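Local coordinates for isomaltodextranase (Arthrobacter globiformis, PDB 5AWO), which hydrolyses (1->6)-alpha-D-glucosidic linkages in polysaccharides, removing successive isomaltose units from the non-reducing ends of the chains, at residues R223-E227 against F251-E257; P21-A25 against G510-L515; E58-N62 against D347-Q351. One frame throughout, in Å; residues are numbered along the deposited sequence.

Contact 1 of 3, residues R223-E227 against F251-E257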
loop_
_atom_site.group_PDB
_atom_site.type_symbol
_atom_site.label_atom_id
_atom_site.label_comp_id
_atom_site.label_asym_id
_atom_site.label_seq_id
_atom_site.Cartn_x
_atom_site.Cartn_y
_atom_site.Cartn_z
ATOM N N ARG A 223 -13.242 -3.021 19.373
ATOM C CA ARG A 223 -12.534 -3.787 18.367
ATOM C C ARG A 223 -13.466 -4.559 17.440
ATOM O O ARG A 223 -13.280 -4.585 16.225
ATOM C CB ARG A 223 -11.577 -4.755 19.074
ATOM C CG ARG A 223 -10.715 -5.570 18.147
ATOM C CD ARG A 223 -9.786 -4.676 17.374
ATOM N NE ARG A 223 -8.907 -5.478 16.530
ATOM C CZ ARG A 223 -8.097 -4.987 15.600
ATOM N NH1 ARG A 223 -8.054 -3.680 15.390
ATOM N NH2 ARG A 223 -7.325 -5.808 14.899
ATOM N N ALA A 224 -14.484 -5.206 18.000
ATOM C CA ALA A 224 -15.362 -6.013 17.175
ATOM C C ALA A 224 -16.134 -5.123 16.202
ATOM O O ALA A 224 -16.301 -5.460 15.033
ATOM C CB ALA A 224 -16.320 -6.834 18.052
ATOM N N ASN A 225 -16.569 -3.964 16.678
ATOM C CA ASN A 225 -17.310 -3.034 15.836
ATOM C C ASN A 225 -16.442 -2.467 14.712
ATOM O O ASN A 225 -16.896 -2.319 13.590
ATOM C CB ASN A 225 -17.895 -1.906 16.669
ATOM C CG ASN A 225 -19.095 -2.346 17.479
ATOM O OD1 ASN A 225 -19.708 -3.373 17.184
ATOM N ND2 ASN A 225 -19.422 -1.582 18.491
ATOM N N TYR A 226 -15.190 -2.177 15.024
ATOM C CA TYR A 226 -14.225 -1.728 14.014
ATOM C C TYR A 226 -14.001 -2.777 12.942
ATOM O O TYR A 226 -14.042 -2.481 11.738
ATOM C CB TYR A 226 -12.908 -1.420 14.723
ATOM C CG TYR A 226 -11.785 -0.904 13.842
ATOM C CD1 TYR A 226 -11.881 0.323 13.215
ATOM C CD2 TYR A 226 -10.628 -1.629 13.678
ATOM C CE1 TYR A 226 -10.853 0.804 12.434
ATOM C CE2 TYR A 226 -9.577 -1.148 12.913
ATOM C CZ TYR A 226 -9.690 0.067 12.300
ATOM O OH TYR A 226 -8.648 0.578 11.533
ATOM N N GLU A 227 -13.775 -4.018 13.361
ATOM C CA GLU A 227 -13.645 -5.114 12.405
ATOM C C GLU A 227 -14.883 -5.314 11.540
ATOM O O GLU A 227 -14.804 -5.550 10.341
ATOM C CB GLU A 227 -13.276 -6.398 13.139
ATOM C CG GLU A 227 -11.855 -6.290 13.672
ATOM C CD GLU A 227 -11.397 -7.482 14.465
ATOM O OE1 GLU A 227 -12.244 -8.186 15.049
ATOM O OE2 GLU A 227 -10.167 -7.689 14.493
ATOM N N PHE A 251 -3.653 -2.183 15.063
ATOM C CA PHE A 251 -3.440 -3.146 16.126
ATOM C C PHE A 251 -3.235 -4.574 15.564
ATOM O O PHE A 251 -3.622 -4.900 14.436
ATOM C CB PHE A 251 -4.644 -3.131 17.094
ATOM C CG PHE A 251 -4.806 -1.862 17.886
ATOM C CD1 PHE A 251 -3.726 -1.231 18.500
ATOM C CD2 PHE A 251 -6.075 -1.315 18.067
ATOM C CE1 PHE A 251 -3.908 -0.077 19.258
ATOM C CE2 PHE A 251 -6.258 -0.163 18.821
ATOM C CZ PHE A 251 -5.172 0.458 19.417
ATOM N N GLN A 252 -2.606 -5.420 16.366
ATOM C CA GLN A 252 -2.338 -6.802 15.987
ATOM C C GLN A 252 -1.645 -6.875 14.619
ATOM O O GLN A 252 -2.054 -7.608 13.725
ATOM C CB GLN A 252 -3.634 -7.618 15.965
ATOM C CG GLN A 252 -4.426 -7.611 17.259
ATOM C CD GLN A 252 -5.617 -8.550 17.173
ATOM O OE1 GLN A 252 -6.513 -8.357 16.352
ATOM N NE2 GLN A 252 -5.619 -9.591 18.002
ATOM N N ASP A 253 -0.581 -6.080 14.489
ATOM C CA ASP A 253 0.245 -6.054 13.282
ATOM C C ASP A 253 -0.611 -5.760 12.053
ATOM O O ASP A 253 -0.442 -6.346 10.999
ATOM C CB ASP A 253 0.999 -7.374 13.152
ATOM C CG ASP A 253 2.216 -7.292 12.226
ATOM O OD1 ASP A 253 2.698 -6.181 11.912
ATOM O OD2 ASP A 253 2.709 -8.369 11.833
ATOM N N GLY A 254 -1.516 -4.807 12.205
ATOM C CA GLY A 254 -2.355 -4.375 11.110
ATOM C C GLY A 254 -3.398 -5.362 10.593
ATOM O O GLY A 254 -3.838 -5.241 9.447
ATOM N N SER A 255 -3.842 -6.301 11.432
ATOM C CA SER A 255 -4.659 -7.395 10.918
ATOM C C SER A 255 -5.999 -6.963 10.288
ATOM O O SER A 255 -6.363 -7.458 9.231
ATOM C CB SER A 255 -4.905 -8.429 12.022
ATOM O OG SER A 255 -5.641 -7.881 13.075
ATOM N N ALA A 256 -6.711 -6.062 10.947
ATOM C CA ALA A 256 -8.027 -5.638 10.465
ATOM C C ALA A 256 -7.910 -4.834 9.178
ATOM O O ALA A 256 -8.722 -4.977 8.232
ATOM C CB ALA A 256 -8.759 -4.859 11.539
ATOM N N GLU A 257 -6.894 -3.976 9.130
ATOM C CA GLU A 257 -6.659 -3.146 7.952
ATOM C C GLU A 257 -6.201 -3.953 6.748
ATOM O O GLU A 257 -6.655 -3.755 5.619
ATOM C CB GLU A 257 -5.654 -2.042 8.336
ATOM C CG GLU A 257 -6.184 -1.075 9.414
ATOM C CD GLU A 257 -5.962 -1.501 10.856
ATOM O OE1 GLU A 257 -5.394 -2.589 11.091
ATOM O OE2 GLU A 257 -6.374 -0.737 11.761
HETATM O O HOH W 1 -6.441 -1.242 14.529
HETATM O O HOH W 2 -5.905 -4.217 13.149
HETATM O O HOH W 3 -9.166 -8.487 17.215
HETATM O O HOH W 4 -8.158 -8.531 12.609
#
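Phe251 lays its CB over one face of the Arg223 guanidinium, with CB 3.9 Å from NH1. Its ring does not stack there: the two planes are 66° apart, and NH1 lies at the ring's edge. The Phe251 backbone works through water. Water 1 accepts from its N and, weakly, from Arg223 NH1; water 2 accepts from Arg223 NH2 and lies 2.7 Å from Phe251 O. Next, Gln252 supplies the direct bond, its OE1 taking a proton from Arg223 NH2 at 3.0 Å. This bond is distinctly bent, and the amide stands almost upright to the guanidinium. Water 3 runs alongside, from Arg223 NE to the same OE1.

The two helices approach with their axes 39° apart. They precede and follow strand 242-245 of the GH27 TIM barrel, and helix 251-260 makes the beta-alpha-beta crossover to strand 263-265.

Ser255 sets OG near the guanidinium plane, 3.2 Å from Arg223 NH2 but poorly angled for a hydrogen bond; water 4 joins this hydroxyl to Glu227 OE2. That carboxylate also forms a salt bridge to Arg223 NE within its own helix, while Glu207 pairs with NH1, so two acids hold the arginine. Ala256 puts its CB against Arg223 NH2, Tyr226 CE2 and Glu227 CG, completing with Phe251, Gln252 and Ser255 the hole that receives the arginine as a knob. Its backbone N donates to water 2. Glu257, bent at chi2 (87°), swings OE2 to the edge of the Tyr226 ring, where the phenol OH donates to it at 2.6 Å, from the anti side and out of the carboxylate plane. Met250 N is a second donor to OE2, and water 2 lies 2.7 Å from the other oxygen, OE1.

Contact 2 of 3, residues P21-A25 against G510-L515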
loop_
_atom_site.group_PDB
_atom_site.type_symbol
_atom_site.label_atom_id
_atom_site.label_comp_id
_atom_site.label_asym_id
_atom_site.label_seq_id
_atom_site.Cartn_x
_atom_site.Cartn_y
_atom_site.Cartn_z
ATOM N N PRO A 21 -7.543 -24.580 -1.648
ATOM C CA PRO A 21 -6.995 -23.213 -1.594
ATOM C C PRO A 21 -6.397 -22.893 -0.232
ATOM O O PRO A 21 -6.835 -23.405 0.795
ATOM C CB PRO A 21 -8.214 -22.341 -1.901
ATOM C CG PRO A 21 -9.385 -23.148 -1.463
ATOM C CD PRO A 21 -9.010 -24.571 -1.784
ATOM N N LEU A 22 -5.372 -22.038 -0.230
ATOM C CA LEU A 22 -4.836 -21.485 1.010
ATOM C C LEU A 22 -5.874 -20.549 1.640
ATOM O O LEU A 22 -6.641 -19.908 0.924
ATOM C CB LEU A 22 -3.575 -20.673 0.696
ATOM C CG LEU A 22 -2.353 -21.427 0.181
ATOM C CD1 LEU A 22 -1.190 -20.459 0.049
ATOM C CD2 LEU A 22 -1.972 -22.581 1.093
ATOM N N ARG A 23 -5.912 -20.512 2.963
ATOM C CA ARG A 23 -6.707 -19.554 3.712
ATOM C C ARG A 23 -5.975 -18.205 3.759
ATOM O O ARG A 23 -4.820 -18.145 4.205
ATOM C CB ARG A 23 -6.910 -20.022 5.148
ATOM C CG ARG A 23 -7.759 -21.288 5.285
ATOM C CD ARG A 23 -7.785 -21.733 6.730
ATOM N NE ARG A 23 -6.457 -22.183 7.152
ATOM C CZ ARG A 23 -6.073 -22.381 8.407
ATOM N NH1 ARG A 23 -6.904 -22.163 9.423
ATOM N NH2 ARG A 23 -4.831 -22.792 8.651
ATOM N N LEU A 24 -6.676 -17.164 3.338
ATOM C CA LEU A 24 -6.093 -15.812 3.268
ATOM C C LEU A 24 -6.542 -14.927 4.415
ATOM O O LEU A 24 -7.599 -15.136 5.001
ATOM C CB LEU A 24 -6.486 -15.166 1.949
ATOM C CG LEU A 24 -6.083 -15.950 0.677
ATOM C CD1 LEU A 24 -6.475 -15.204 -0.581
ATOM C CD2 LEU A 24 -4.600 -16.232 0.670
ATOM N N ALA A 25 -5.722 -13.912 4.711
ATOM C CA ALA A 25 -6.010 -12.933 5.735
ATOM C C ALA A 25 -5.912 -11.486 5.208
ATOM O O ALA A 25 -5.842 -10.551 6.002
ATOM C CB ALA A 25 -5.089 -13.136 6.923
ATOM N N GLY A 510 -2.547 -19.275 13.407
ATOM C CA GLY A 510 -3.960 -18.961 13.619
ATOM C C GLY A 510 -4.854 -19.398 12.469
ATOM O O GLY A 510 -4.897 -20.578 12.123
ATOM N N SER A 511 -5.564 -18.439 11.876
ATOM C CA SER A 511 -6.557 -18.722 10.841
ATOM C C SER A 511 -6.053 -18.492 9.411
ATOM O O SER A 511 -6.819 -18.633 8.454
ATOM C CB SER A 511 -7.796 -17.861 11.075
ATOM O OG SER A 511 -7.492 -16.492 10.867
ATOM N N ALA A 512 -4.786 -18.116 9.260
ATOM C CA ALA A 512 -4.208 -17.900 7.934
ATOM C C ALA A 512 -3.072 -18.884 7.667
ATOM O O ALA A 512 -2.409 -19.361 8.582
ATOM C CB ALA A 512 -3.692 -16.474 7.800
ATOM N N ASP A 513 -2.858 -19.158 6.397
ATOM C CA ASP A 513 -1.754 -19.982 5.960
ATOM C C ASP A 513 -0.575 -19.099 5.541
ATOM O O ASP A 513 -0.741 -18.189 4.732
ATOM C CB ASP A 513 -2.200 -20.844 4.791
ATOM C CG ASP A 513 -3.292 -21.833 5.187
ATOM O OD1 ASP A 513 -3.272 -22.273 6.354
ATOM O OD2 ASP A 513 -4.176 -22.088 4.347
ATOM N N PRO A 514 0.621 -19.388 6.049
ATOM C CA PRO A 514 1.773 -18.574 5.601
ATOM C C PRO A 514 2.036 -18.736 4.120
ATOM O O PRO A 514 1.882 -19.831 3.564
ATOM C CB PRO A 514 2.943 -19.119 6.412
ATOM C CG PRO A 514 2.426 -20.159 7.312
ATOM C CD PRO A 514 1.008 -20.461 6.981
ATOM N N LEU A 515 2.416 -17.644 3.459
ATOM C CA LEU A 515 2.615 -17.672 2.025
ATOM C C LEU A 515 3.594 -16.595 1.560
ATOM O O LEU A 515 3.884 -15.635 2.289
ATOM C CB LEU A 515 1.273 -17.539 1.272
ATOM C CG LEU A 515 0.441 -16.254 1.521
ATOM C CD1 LEU A 515 0.929 -15.042 0.708
ATOM C CD2 LEU A 515 -1.055 -16.477 1.281
HETATM O O HOH W 5 -2.684 -16.415 4.344
HETATM O O HOH W 6 -5.311 -24.479 4.936
HETATM O O HOH W 7 -3.211 -23.015 11.060
#
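Arg23 and Ala512 bring their CA atoms to 5.2 Å where two irregular segments meet with directions 113° apart. Asp513 N donates an almost straight bond to Arg23 O at 3.1 Å. The Asp513 side chain answers in the opposite sense: OD2 accepts from Arg23 N at 2.7 Å, the donor standing above the carboxylate plane. The other oxygen, OD1, receives Arg23 NH2 on its syn side at 2.8 Å in a salt bridge, with a weak bond from NE beside it. To reach it the arginine bends at chi3 (-67°), which also brings one guanidinium face over Ser511 O.

Segment 510-515 leads into strand 515-522 of the carbohydrate-binding module, a beta-sandwich, and segment 21-25 follows strand 17-18, an edge strand of the same sheet. With an alanine in place of Asp513, both the Arg23 amide and its guanidinium would probably lose the carboxylate that holds them, and the guanidinium would be likely to turn. Beyond the carboxylate, Leu515 meets two leucines: its CD2 lies 3.6 Å from Leu24 CD2, its CB near Leu22 CD1. Ala25 CB touches Ala512 CB at 3.7 Å, and water 5 bridges Arg23 O and Asp513 O.

Contact 3 of 3, residues E58-N62 against D347-Q351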
loop_
_atom_site.group_PDB
_atom_site.type_symbol
_atom_site.label_atom_id
_atom_site.label_comp_id
_atom_site.label_asym_id
_atom_site.label_seq_id
_atom_site.Cartn_x
_atom_site.Cartn_y
_atom_site.Cartn_z
ATOM N N GLU A 58 -11.438 27.331 -6.546
ATOM C CA GLU A 58 -10.051 26.859 -6.380
ATOM C C GLU A 58 -9.913 25.399 -6.775
ATOM O O GLU A 58 -8.939 25.010 -7.419
ATOM C CB GLU A 58 -9.595 27.099 -4.958
ATOM C CG GLU A 58 -9.285 28.565 -4.743
ATOM C CD GLU A 58 -8.123 29.003 -5.610
ATOM O OE1 GLU A 58 -6.983 28.741 -5.228
ATOM O OE2 GLU A 58 -8.342 29.549 -6.705
ATOM N N TRP A 59 -10.915 24.588 -6.439
ATOM C CA TRP A 59 -10.982 23.220 -6.929
ATOM C C TRP A 59 -10.973 23.162 -8.465
ATOM O O TRP A 59 -10.221 22.400 -9.068
ATOM C CB TRP A 59 -12.229 22.573 -6.336
ATOM C CG TRP A 59 -12.748 21.282 -6.886
ATOM C CD1 TRP A 59 -13.872 21.114 -7.662
ATOM C CD2 TRP A 59 -12.257 19.951 -6.625
ATOM N NE1 TRP A 59 -14.081 19.793 -7.912
ATOM C CE2 TRP A 59 -13.125 19.044 -7.265
ATOM C CE3 TRP A 59 -11.178 19.444 -5.893
ATOM C CZ2 TRP A 59 -12.917 17.657 -7.251
ATOM C CZ3 TRP A 59 -10.992 18.063 -5.864
ATOM C CH2 TRP A 59 -11.836 17.192 -6.526
ATOM N N LYS A 60 -11.807 24.009 -9.092
ATOM C CA LYS A 60 -11.879 24.035 -10.554
ATOM C C LYS A 60 -10.537 24.436 -11.184
ATOM O O LYS A 60 -10.073 23.785 -12.111
ATOM C CB LYS A 60 -12.981 25.000 -11.022
ATOM C CG LYS A 60 -13.200 24.992 -12.530
ATOM C CD LYS A 60 -14.228 26.034 -12.941
ATOM C CE LYS A 60 -14.507 25.994 -14.437
ATOM N NZ LYS A 60 -13.296 26.287 -15.256
ATOM N N VAL A 61 -9.931 25.498 -10.674
ATOM C CA VAL A 61 -8.694 25.999 -11.272
ATOM C C VAL A 61 -7.576 24.959 -11.102
ATOM O O VAL A 61 -6.810 24.699 -12.026
ATOM C CB VAL A 61 -8.328 27.400 -10.749
ATOM C CG1 VAL A 61 -7.009 27.878 -11.322
ATOM C CG2 VAL A 61 -9.406 28.412 -11.158
ATOM N N ASN A 62 -7.521 24.312 -9.944
ATOM C CA ASN A 62 -6.565 23.203 -9.796
ATOM C C ASN A 62 -6.808 22.061 -10.762
ATOM O O ASN A 62 -5.868 21.541 -11.372
ATOM C CB ASN A 62 -6.552 22.668 -8.361
ATOM C CG ASN A 62 -5.775 23.563 -7.413
ATOM O OD1 ASN A 62 -6.330 24.287 -6.570
ATOM N ND2 ASN A 62 -4.476 23.559 -7.581
ATOM N N ASP A 347 0.882 20.001 -3.899
ATOM C CA ASP A 347 1.099 21.368 -4.389
ATOM C C ASP A 347 -0.135 21.816 -5.164
ATOM O O ASP A 347 -0.632 21.084 -6.026
ATOM C CB ASP A 347 2.299 21.417 -5.332
ATOM C CG ASP A 347 3.569 20.973 -4.654
ATOM O OD1 ASP A 347 3.788 19.737 -4.516
ATOM O OD2 ASP A 347 4.337 21.871 -4.249
ATOM N N THR A 348 -0.584 23.032 -4.875
ATOM C CA THR A 348 -1.612 23.672 -5.682
ATOM C C THR A 348 -0.965 24.369 -6.879
ATOM O O THR A 348 0.265 24.466 -6.981
ATOM C CB THR A 348 -2.340 24.770 -4.895
ATOM O OG1 THR A 348 -1.399 25.806 -4.623
ATOM C CG2 THR A 348 -2.923 24.269 -3.582
ATOM N N TYR A 349 -1.793 24.905 -7.778
ATOM C CA TYR A 349 -1.314 25.642 -8.949
ATOM C C TYR A 349 -0.510 26.864 -8.511
ATOM O O TYR A 349 0.413 27.278 -9.225
ATOM C CB TYR A 349 -2.473 26.018 -9.902
ATOM C CG TYR A 349 -3.430 27.081 -9.413
ATOM C CD1 TYR A 349 -3.225 28.433 -9.711
ATOM C CD2 TYR A 349 -4.575 26.737 -8.703
ATOM C CE1 TYR A 349 -4.108 29.398 -9.253
ATOM C CE2 TYR A 349 -5.469 27.691 -8.271
ATOM C CZ TYR A 349 -5.238 29.018 -8.558
ATOM O OH TYR A 349 -6.133 29.971 -8.101
ATOM N N GLN A 350 -0.804 27.433 -7.348
ATOM C CA GLN A 350 -0.011 28.573 -6.851
ATOM C C GLN A 350 1.310 28.155 -6.239
ATOM O O GLN A 350 2.276 28.916 -6.292
ATOM C CB GLN A 350 -0.758 29.388 -5.806
ATOM C CG GLN A 350 -2.040 30.015 -6.309
ATOM C CD GLN A 350 -3.251 29.248 -5.876
ATOM O OE1 GLN A 350 -3.213 28.012 -5.745
ATOM N NE2 GLN A 350 -4.336 29.966 -5.619
ATOM N N GLN A 351 1.360 26.962 -5.659
ATOM C CA GLN A 351 2.545 26.515 -4.929
ATOM C C GLN A 351 3.560 25.840 -5.813
ATOM O O GLN A 351 4.741 25.787 -5.455
ATOM C CB GLN A 351 2.143 25.518 -3.842
ATOM C CG GLN A 351 1.381 26.115 -2.686
ATOM C CD GLN A 351 0.643 25.073 -1.846
ATOM O OE1 GLN A 351 0.363 23.961 -2.313
ATOM N NE2 GLN A 351 0.329 25.429 -0.605
HETATM O O HOH W 8 -5.478 26.575 -4.839
#
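Tyr349 gives its phenol OH to Glu58 OE2 at 2.6 Å, meeting the syn lone pair of OE2, which lies at the ring's edge. The second oxygen, OE1, accepts from Gln350 NE2 at 2.9 Å, nearly straight at 163°, so neighbouring residues of the loop each occupy one oxygen of the same acid. Glu58 curls back at chi2 (-64°) to present both. Val61 CG1 makes a CH-pi contact over one face of the Tyr349 ring, 3.5 Å from its centroid; Gln350 OE1 stands over the opposite face, which leaves the ring sandwiched. The Asn62 amide closes on the ring's edge.

The contact joins helix 56-68 to the loop that follows strand 343-345. That last strand of the TIM barrel lies beside the first, 39-42, so segments far apart in sequence meet where the barrel closes.

Behind the first shell, Thr348 fixes the turn: its OG1 accepts from Gln351 N at 3.2 Å in an ST motif, and Gln351 OE1 returns the bond from Thr348 N at 2.9 Å. Water 8 lies between Glu58 OE1 and Gln350 OE1. Farther out, the loop is tied to the barrel by Asp347 O, which accepts from Trp41 NE1, and by Gln351 NE2, which donates to Gly45 O.

In the fold
Contacts 1 and 3 both belong to the TIM barrel, yet their centres are 37 Å apart. Contact 1 is the one near the catalytic centre: the side chain of Tyr226 lies about 10 Å from that of Asp201, the probable nucleophile, and Glu257 about 10 Å from Asp262, the probable proton donor. Contact 2 lies at the carbohydrate-binding module, where the loop after strand 17-18 passes it, but its nearest atoms come within about 5 Å of contact 1 without touching, the centres being 17 Å apart. Contacts 2 and 3 lie on opposite sides of the chain's centre, 45 Å between centres. In sequence, contact 2 encloses contact 3, which in turn encloses contact 1.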